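Local coordinates for pullulanase (PDB 2YOC), which hydrolyses the alpha-1,6-glucosidic linkages of pullulan and related branched alpha-glucans and is a substrate of a type 2 secretion system, at residues Ser373-Tyr378 with Val473-Asp478. Residues are numbered along the deposited sequence; the frame is centred on the assembly and turned at random.
Sequences STNSEY and VNEFSD. With CA (calcium ion), chain K.
A calcium site joins the hairpin loop 373-378 to the loop 473-478 through Glu475, whose two carboxylate oxygens divide the work. Its OE2 binds the calcium ion at 2.8 Å, together with Asp469, the carbonyl oxygen of Leu470 and Glu556, while its OE1 takes a weak, bent hydrogen bond from the backbone N of Asn375 (3.0 Å, 131° at the hydrogen). Asn375 answers with its side chain: OD1 accepts a hydrogen bond from the backbone N of Glu475 at 3.2 Å, nearly straight at the hydrogen, the donor standing above the carbonyl plane. The amides of Asn375 and Asn474 lie stacked with their planes almost parallel, and the OD1 of Asn474 accepts from the backbone N of Phe476 in an Asx turn. The methyl CG2 of Thr374, anti to its own backbone N, sits over one face of the Phe476 ring, 3.8 Å from the centroid, as a CH-pi contact. At the edge of that ring lies the carboxylate of Glu377, its OE2 3.3 Å from CE2 of Phe476. Ser376 reaches the site from the second shell, since its OG is hydrogen-bonded to the calcium ligand Asp469. The contact thus ties the turn between strands 371-372 and 379-380, at the margin of the antiparallel sheet that contains strand 344-353, to the loop between strand 468-470 and helix 487-493.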
loop_
_atom_site.group_PDB
_atom_site.type_symbol
_atom_site.label_atom_id
_atom_site.label_comp_id
_atom_site.label_asym_id
_atom_site.label_seq_id
_atom_site.Cartn_x
_atom_site.Cartn_y
_atom_site.Cartn_z
ATOM N N SER B 373 -48.370 -36.929 4.720
ATOM C CA SER B 373 -49.806 -36.612 4.873
ATOM C C SER B 373 -49.898 -35.061 4.990
ATOM O O SER B 373 -48.856 -34.395 4.961
ATOM C CB SER B 373 -50.343 -37.247 6.150
ATOM O OG SER B 373 -49.744 -36.651 7.289
ATOM N N THR B 374 -51.119 -34.486 5.149
ATOM C CA THR B 374 -51.290 -33.027 5.291
ATOM C C THR B 374 -50.576 -32.536 6.559
ATOM O O THR B 374 -50.685 -33.172 7.616
ATOM C CB THR B 374 -52.780 -32.641 5.259
ATOM O OG1 THR B 374 -53.366 -33.150 4.070
ATOM C CG2 THR B 374 -53.012 -31.133 5.327
ATOM N N ASN B 375 -49.828 -31.422 6.423
ATOM C CA ASN B 375 -49.041 -30.767 7.473
ATOM C C ASN B 375 -47.906 -31.648 8.065
ATOM O O ASN B 375 -47.439 -31.429 9.200
ATOM C CB ASN B 375 -49.918 -30.045 8.521
ATOM C CG ASN B 375 -49.360 -28.719 9.027
ATOM O OD1 ASN B 375 -48.727 -27.946 8.297
ATOM N ND2 ASN B 375 -49.582 -28.427 10.298
ATOM N N SER B 376 -47.450 -32.639 7.241
ATOM C CA SER B 376 -46.332 -33.543 7.495
ATOM C C SER B 376 -46.455 -34.339 8.799
ATOM O O SER B 376 -45.446 -34.705 9.407
ATOM C CB SER B 376 -45.020 -32.763 7.413
ATOM O OG SER B 376 -45.081 -31.790 6.377
ATOM N N GLU B 377 -47.699 -34.631 9.206
ATOM C CA GLU B 377 -47.986 -35.359 10.450
ATOM C C GLU B 377 -47.536 -36.810 10.400
ATOM O O GLU B 377 -47.131 -37.355 11.434
ATOM C CB GLU B 377 -49.470 -35.298 10.817
ATOM C CG GLU B 377 -49.984 -33.902 11.108
ATOM C CD GLU B 377 -51.479 -33.829 11.351
ATOM O OE1 GLU B 377 -52.182 -34.820 11.041
ATOM O OE2 GLU B 377 -51.949 -32.775 11.839
ATOM N N TYR B 378 -47.654 -37.446 9.213
ATOM C CA TYR B 378 -47.274 -38.846 8.991
ATOM C C TYR B 378 -46.451 -38.968 7.721
ATOM O O TYR B 378 -46.756 -38.320 6.707
ATOM C CB TYR B 378 -48.507 -39.761 8.849
ATOM C CG TYR B 378 -49.483 -39.740 10.004
ATOM C CD1 TYR B 378 -50.448 -38.740 10.109
ATOM C CD2 TYR B 378 -49.513 -40.775 10.936
ATOM C CE1 TYR B 378 -51.367 -38.728 11.157
ATOM C CE2 TYR B 378 -50.465 -40.805 11.955
ATOM C CZ TYR B 378 -51.383 -39.772 12.072
ATOM O OH TYR B 378 -52.301 -39.776 13.106
ATOM N N VAL B 473 -46.052 -22.922 7.186
ATOM C CA VAL B 473 -47.358 -22.668 6.572
ATOM C C VAL B 473 -48.238 -23.867 6.922
ATOM O O VAL B 473 -47.834 -25.011 6.681
ATOM C CB VAL B 473 -47.343 -22.353 5.049
ATOM C CG1 VAL B 473 -48.747 -22.370 4.449
ATOM C CG2 VAL B 473 -46.668 -21.021 4.754
ATOM N N ASN B 474 -49.426 -23.611 7.514
ATOM C CA ASN B 474 -50.353 -24.676 7.850
ATOM C C ASN B 474 -50.937 -25.205 6.550
ATOM O O ASN B 474 -51.508 -24.433 5.763
ATOM C CB ASN B 474 -51.445 -24.175 8.781
ATOM C CG ASN B 474 -52.192 -25.283 9.497
ATOM O OD1 ASN B 474 -52.669 -26.244 8.899
ATOM N ND2 ASN B 474 -52.329 -25.161 10.798
ATOM N N GLU B 475 -50.733 -26.515 6.301
ATOM C CA GLU B 475 -51.181 -27.203 5.079
ATOM C C GLU B 475 -52.659 -27.533 5.103
ATOM O O GLU B 475 -53.214 -27.929 4.077
ATOM C CB GLU B 475 -50.318 -28.441 4.751
ATOM C CG GLU B 475 -48.830 -28.153 4.673
ATOM C CD GLU B 475 -47.986 -29.166 3.938
ATOM O OE1 GLU B 475 -48.097 -30.385 4.203
ATOM O OE2 GLU B 475 -47.123 -28.714 3.160
ATOM N N PHE B 476 -53.305 -27.341 6.260
ATOM C CA PHE B 476 -54.752 -27.509 6.406
ATOM C C PHE B 476 -55.375 -26.208 5.919
ATOM O O PHE B 476 -55.055 -25.136 6.455
ATOM C CB PHE B 476 -55.138 -27.805 7.869
ATOM C CG PHE B 476 -54.661 -29.156 8.351
ATOM C CD1 PHE B 476 -55.296 -30.324 7.939
ATOM C CD2 PHE B 476 -53.572 -29.265 9.212
ATOM C CE1 PHE B 476 -54.857 -31.577 8.390
ATOM C CE2 PHE B 476 -53.141 -30.520 9.670
ATOM C CZ PHE B 476 -53.782 -31.666 9.252
ATOM N N SER B 477 -56.182 -26.289 4.850
ATOM C CA SER B 477 -56.789 -25.120 4.209
ATOM C C SER B 477 -57.556 -24.236 5.207
ATOM O O SER B 477 -57.323 -23.025 5.299
ATOM C CB SER B 477 -57.678 -25.546 3.037
ATOM O OG SER B 477 -58.945 -26.060 3.435
ATOM N N ASP B 478 -58.411 -24.887 6.001
ATOM C CA ASP B 478 -59.274 -24.294 7.001
ATOM C C ASP B 478 -58.624 -23.762 8.278
ATOM O O ASP B 478 -59.319 -23.258 9.146
ATOM C CB ASP B 478 -60.482 -25.194 7.195
ATOM C CG ASP B 478 -61.352 -25.161 5.920
ATOM O OD1 ASP B 478 -60.862 -24.682 4.854
ATOM O OD2 ASP B 478 -62.529 -25.541 5.997
HETATM CA CA CA K . -45.200 -28.286 5.096
#